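Local coordinates for UBX domain-containing protein 7 (Homo sapiens, PDB 5X3P) that links neddylated cullin-RING ubiquitin ligases to the segregase VCP/p97 as a ubiquitin-binding adapter, its UBX domain mediating the p97 interaction, at residues Glu44-Arg55 / Leu71-Arg82. The protein carries 1 engineered substitution. Sequence-based numbering, arbitrary orientation.
Sequences ERFELLTNFPRR and LCPQETVFVQER
E47 and Q80 trade backbone bonds, as do L49 and F78, pairing strand 46-50 antiparallel with strand 74-81 in the ubiquitin-like β-grasp sheet. L48 CD2 lies 3.8 Å from V79 CG2, beside helix 29-38; across the sheet, L49 CD1 and CD2 meet the Q80 amide and N51 CB touches the F78 ring edge. R82 runs outward, extended from CG to NE: CB and CG pass R45 O, CD lies 3.7 Å from E44 O, and NE bonds N43 O. E47 CB lies over the centre of one guanidinium face, 3.7 Å from CZ; NH1 hydrogen-bonds S58 OG and NH2, weakly, Y62 OH. At the far end, the bend at chi3 (-64°) turns the R55 guanidinium between L71 CD2, over the centre of one face, and P53 CB, near the rim of the other. R55 NE donates to T50 OG1 (2.9 Å), which donates to P53 O; the salt bridge to E75 is less surely placed. An alanine at R55 would probably cost T50 OG1 that N-H and open a gap between L71 and P53. With N51 N bonded to T76 O (2.9 Å) and P53 CD against C72 SG (3.5 Å), this is consistent with a fixed shape for the F52-P53-R54 turn, the signature with which UBX domains typically engage p97.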
loop_
_atom_site.group_PDB
_atom_site.type_symbol
_atom_site.label_atom_id
_atom_site.label_comp_id
_atom_site.label_asym_id
_atom_site.label_seq_id
_atom_site.Cartn_x
_atom_site.Cartn_y
_atom_site.Cartn_z
ATOM N N GLU A 44 -3.421 12.470 -3.738
ATOM C CA GLU A 44 -3.512 13.344 -4.913
ATOM C C GLU A 44 -2.180 13.512 -5.642
ATOM O O GLU A 44 -2.159 13.855 -6.823
ATOM C CB GLU A 44 -4.098 14.726 -4.554
ATOM C CG GLU A 44 -4.230 15.017 -3.058
ATOM C CD GLU A 44 -5.300 14.167 -2.375
ATOM O OE1 GLU A 44 -6.386 13.992 -2.967
ATOM O OE2 GLU A 44 -5.041 13.657 -1.261
ATOM N N ARG A 45 -1.074 13.269 -4.944
ATOM C CA ARG A 45 0.267 13.471 -5.507
ATOM C C ARG A 45 1.081 12.164 -5.603
ATOM O O ARG A 45 2.006 12.066 -6.427
ATOM C CB ARG A 45 1.055 14.505 -4.671
ATOM C CG ARG A 45 2.401 14.913 -5.270
ATOM C CD ARG A 45 3.214 15.820 -4.329
ATOM N NE ARG A 45 4.492 16.226 -4.914
ATOM C CZ ARG A 45 4.918 17.485 -4.980
ATOM N NH1 ARG A 45 4.166 18.467 -4.494
ATOM N NH2 ARG A 45 6.096 17.766 -5.527
ATOM N N PHE A 46 0.742 11.182 -4.764
ATOM C CA PHE A 46 1.485 9.909 -4.706
ATOM C C PHE A 46 0.581 8.698 -4.910
ATOM O O PHE A 46 -0.615 8.747 -4.608
ATOM C CB PHE A 46 2.226 9.768 -3.373
ATOM C CG PHE A 46 3.252 10.841 -3.144
ATOM C CD1 PHE A 46 2.897 12.041 -2.535
ATOM C CD2 PHE A 46 4.562 10.665 -3.566
ATOM C CE1 PHE A 46 3.843 13.053 -2.343
ATOM C CE2 PHE A 46 5.516 11.669 -3.392
ATOM C CZ PHE A 46 5.163 12.865 -2.775
ATOM N N GLU A 47 1.149 7.612 -5.433
ATOM C CA GLU A 47 0.393 6.375 -5.640
ATOM C C GLU A 47 1.229 5.230 -5.081
ATOM O O GLU A 47 2.429 5.410 -4.794
ATOM C CB GLU A 47 0.115 6.145 -7.119
ATOM C CG GLU A 47 1.373 6.068 -8.009
ATOM C CD GLU A 47 1.015 5.855 -9.463
ATOM O OE1 GLU A 47 0.139 5.010 -9.729
ATOM O OE2 GLU A 47 1.583 6.539 -10.338
ATOM N N LEU A 48 0.619 4.068 -4.900
ATOM C CA LEU A 48 1.336 2.949 -4.310
ATOM C C LEU A 48 1.512 1.886 -5.392
ATOM O O LEU A 48 0.606 1.652 -6.192
ATOM C CB LEU A 48 0.565 2.392 -3.104
ATOM C CG LEU A 48 0.130 3.488 -2.125
ATOM C CD1 LEU A 48 -0.839 2.947 -1.082
ATOM C CD2 LEU A 48 1.345 4.095 -1.455
ATOM N N LEU A 49 2.688 1.270 -5.434
ATOM C CA LEU A 49 2.968 0.185 -6.372
ATOM C C LEU A 49 3.578 -0.949 -5.584
ATOM O O LEU A 49 4.483 -0.711 -4.798
ATOM C CB LEU A 49 3.959 0.629 -7.447
ATOM C CG LEU A 49 3.378 1.343 -8.666
ATOM C CD1 LEU A 49 3.170 2.818 -8.374
ATOM C CD2 LEU A 49 4.261 1.153 -9.902
ATOM N N THR A 50 3.093 -2.177 -5.769
ATOM C CA THR A 50 3.725 -3.313 -5.095
ATOM C C THR A 50 4.850 -3.816 -5.966
ATOM O O THR A 50 4.773 -3.711 -7.190
ATOM C CB THR A 50 2.741 -4.471 -4.803
ATOM O OG1 THR A 50 2.168 -4.933 -6.038
ATOM C CG2 THR A 50 1.647 -4.016 -3.835
ATOM N N ASN A 51 5.885 -4.384 -5.351
ATOM C CA ASN A 51 7.037 -4.854 -6.129
ATOM C C ASN A 51 6.787 -6.150 -6.915
ATOM O O ASN A 51 6.886 -6.180 -8.142
ATOM C CB ASN A 51 8.276 -5.029 -5.248
ATOM C CG ASN A 51 9.545 -5.228 -6.073
ATOM O OD1 ASN A 51 9.690 -4.649 -7.150
ATOM N ND2 ASN A 51 10.448 -6.068 -5.584
ATOM N N PHE A 52 6.496 -7.223 -6.186
ATOM C CA PHE A 52 6.188 -8.510 -6.793
ATOM C C PHE A 52 5.129 -9.224 -5.964
ATOM O O PHE A 52 5.342 -9.460 -4.780
ATOM C CB PHE A 52 7.437 -9.400 -6.934
ATOM C CG PHE A 52 7.177 -10.678 -7.712
ATOM C CD1 PHE A 52 6.640 -11.801 -7.081
ATOM C CD2 PHE A 52 7.426 -10.739 -9.076
ATOM C CE1 PHE A 52 6.373 -12.961 -7.791
ATOM C CE2 PHE A 52 7.178 -11.902 -9.792
ATOM C CZ PHE A 52 6.637 -13.012 -9.146
ATOM N N PRO A 53 3.976 -9.559 -6.574
ATOM C CA PRO A 53 3.560 -9.183 -7.939
ATOM C C PRO A 53 3.474 -7.664 -8.127
ATOM O O PRO A 53 3.323 -6.911 -7.148
ATOM C CB PRO A 53 2.169 -9.822 -8.090
ATOM C CG PRO A 53 1.788 -10.332 -6.704
ATOM C CD PRO A 53 3.041 -10.501 -5.932
ATOM N N ARG A 54 3.635 -7.219 -9.368
ATOM C CA ARG A 54 3.606 -5.798 -9.663
ATOM C C ARG A 54 2.160 -5.351 -9.847
ATOM O O ARG A 54 1.426 -5.895 -10.668
ATOM C CB ARG A 54 4.417 -5.484 -10.918
ATOM C CG ARG A 54 4.401 -4.009 -11.295
ATOM C CD ARG A 54 5.286 -3.737 -12.501
ATOM N NE ARG A 54 5.088 -2.390 -13.051
ATOM C CZ ARG A 54 5.757 -1.309 -12.654
ATOM N NH1 ARG A 54 6.666 -1.404 -11.690
ATOM N NH2 ARG A 54 5.512 -0.129 -13.218
ATOM N N ARG A 55 1.754 -4.353 -9.077
ATOM C CA ARG A 55 0.381 -3.887 -9.108
ATOM C C ARG A 55 0.400 -2.384 -8.923
ATOM O O ARG A 55 1.152 -1.874 -8.099
ATOM C CB ARG A 55 -0.413 -4.536 -7.966
ATOM C CG ARG A 55 -0.819 -5.999 -8.195
ATOM C CD ARG A 55 -1.352 -6.603 -6.906
ATOM N NE ARG A 55 -0.242 -6.606 -5.989
ATOM C CZ ARG A 55 0.165 -7.624 -5.257
ATOM N NH1 ARG A 55 -0.479 -8.784 -5.232
ATOM N NH2 ARG A 55 1.234 -7.438 -4.526
ATOM N N LEU A 71 -3.552 -9.139 -2.610
ATOM C CA LEU A 71 -2.215 -8.967 -2.025
ATOM C C LEU A 71 -1.723 -10.289 -1.448
ATOM O O LEU A 71 -2.533 -11.136 -1.035
ATOM C CB LEU A 71 -2.221 -7.907 -0.924
ATOM C CG LEU A 71 -2.505 -6.472 -1.363
ATOM C CD1 LEU A 71 -1.890 -5.514 -0.352
ATOM C CD2 LEU A 71 -1.983 -6.196 -2.775
ATOM N N CYS A 72 -0.400 -10.466 -1.438
ATOM C CA CYS A 72 0.225 -11.661 -0.864
ATOM C C CYS A 72 0.405 -11.479 0.641
ATOM O O CYS A 72 0.170 -10.376 1.158
ATOM C CB CYS A 72 1.571 -11.908 -1.540
ATOM S SG CYS A 72 1.412 -12.183 -3.327
ATOM N N PRO A 73 0.794 -12.553 1.361
ATOM C CA PRO A 73 0.973 -12.399 2.814
ATOM C C PRO A 73 2.023 -11.352 3.167
ATOM O O PRO A 73 1.943 -10.714 4.217
ATOM C CB PRO A 73 1.471 -13.778 3.246
ATOM C CG PRO A 73 0.759 -14.715 2.296
ATOM C CD PRO A 73 0.849 -13.980 0.958
ATOM N N GLN A 74 3.005 -11.171 2.291
ATOM C CA GLN A 74 4.013 -10.148 2.495
ATOM C C GLN A 74 4.172 -9.363 1.207
ATOM O O GLN A 74 4.212 -9.962 0.125
ATOM C CB GLN A 74 5.330 -10.820 2.879
ATOM C CG GLN A 74 5.205 -11.729 4.113
ATOM C CD GLN A 74 6.544 -12.279 4.536
ATOM O OE1 GLN A 74 7.419 -12.534 3.694
ATOM N NE2 GLN A 74 6.736 -12.424 5.844
ATOM N N GLU A 75 4.255 -8.036 1.323
ATOM C CA GLU A 75 4.383 -7.164 0.158
ATOM C C GLU A 75 5.358 -6.055 0.421
ATOM O O GLU A 75 5.480 -5.577 1.554
ATOM C CB GLU A 75 3.032 -6.524 -0.180
ATOM C CG GLU A 75 1.964 -7.505 -0.574
ATOM C CD GLU A 75 2.100 -7.927 -2.029
ATOM O OE1 GLU A 75 2.953 -7.354 -2.743
ATOM O OE2 GLU A 75 1.335 -8.809 -2.496
ATOM N N THR A 76 6.038 -5.627 -0.639
ATOM C CA THR A 76 6.839 -4.419 -0.589
ATOM C C THR A 76 6.101 -3.360 -1.414
ATOM O O THR A 76 5.785 -3.587 -2.595
ATOM C CB THR A 76 8.235 -4.659 -1.178
ATOM O OG1 THR A 76 8.962 -5.569 -0.342
ATOM C CG2 THR A 76 9.005 -3.349 -1.272
ATOM N N VAL A 77 5.796 -2.219 -0.791
ATOM C CA VAL A 77 4.997 -1.193 -1.450
ATOM C C VAL A 77 5.860 0.047 -1.653
ATOM O O VAL A 77 6.344 0.638 -0.676
ATOM C CB VAL A 77 3.758 -0.805 -0.619
ATOM C CG1 VAL A 77 2.917 0.235 -1.377
ATOM C CG2 VAL A 77 2.894 -2.031 -0.310
ATOM N N PHE A 78 6.049 0.435 -2.913
ATOM C CA PHE A 78 6.752 1.676 -3.230
ATOM C C PHE A 78 5.786 2.847 -3.280
ATOM O O PHE A 78 4.758 2.785 -3.948
ATOM C CB PHE A 78 7.469 1.540 -4.564
ATOM C CG PHE A 78 8.544 0.511 -4.545
ATOM C CD1 PHE A 78 9.804 0.829 -4.054
ATOM C CD2 PHE A 78 8.300 -0.788 -4.982
ATOM C CE1 PHE A 78 10.812 -0.129 -4.011
ATOM C CE2 PHE A 78 9.308 -1.754 -4.938
ATOM C CZ PHE A 78 10.559 -1.426 -4.455
ATOM N N VAL A 79 6.121 3.913 -2.570
ATOM C CA VAL A 79 5.367 5.150 -2.667
ATOM C C VAL A 79 6.022 5.994 -3.763
ATOM O O VAL A 79 7.182 6.384 -3.642
ATOM C CB VAL A 79 5.351 5.894 -1.312
ATOM C CG1 VAL A 79 4.510 7.154 -1.389
ATOM C CG2 VAL A 79 4.826 4.980 -0.226
ATOM N N GLN A 80 5.284 6.246 -4.847
ATOM C CA GLN A 80 5.818 6.970 -6.005
ATOM C C GLN A 80 5.043 8.246 -6.213
ATOM O O GLN A 80 3.852 8.304 -5.918
ATOM C CB GLN A 80 5.662 6.143 -7.276
ATOM C CG GLN A 80 6.631 5.011 -7.425
ATOM C CD GLN A 80 6.441 4.287 -8.737
ATOM O OE1 GLN A 80 5.754 4.775 -9.642
ATOM N NE2 GLN A 80 7.047 3.115 -8.849
ATOM N N GLU A 81 5.707 9.251 -6.769
ATOM C CA GLU A 81 5.027 10.481 -7.155
ATOM C C GLU A 81 4.258 10.199 -8.448
ATOM O O GLU A 81 4.791 9.536 -9.359
ATOM C CB GLU A 81 6.062 11.588 -7.382
ATOM C CG GLU A 81 5.499 12.999 -7.366
ATOM C CD GLU A 81 6.589 14.061 -7.475
ATOM O OE1 GLU A 81 6.649 14.741 -8.520
ATOM O OE2 GLU A 81 7.380 14.199 -6.517
ATOM N N ARG A 82 3.010 10.666 -8.537
ATOM C CA ARG A 82 2.224 10.445 -9.761
ATOM C C ARG A 82 2.845 11.153 -10.972
ATOM O O ARG A 82 3.629 12.100 -10.823
ATOM C CB ARG A 82 0.759 10.865 -9.565
ATOM C CG ARG A 82 0.050 10.069 -8.470
ATOM C CD ARG A 82 -1.398 10.497 -8.305
ATOM N NE ARG A 82 -2.071 9.702 -7.273
ATOM C CZ ARG A 82 -2.714 8.568 -7.502
ATOM N NH1 ARG A 82 -2.770 8.090 -8.736
ATOM N NH2 ARG A 82 -3.284 7.909 -6.497
HETATM O O HOH W 1 4.240 7.232 -10.800
HETATM O O HOH W 2 5.585 -6.824 -3.080
#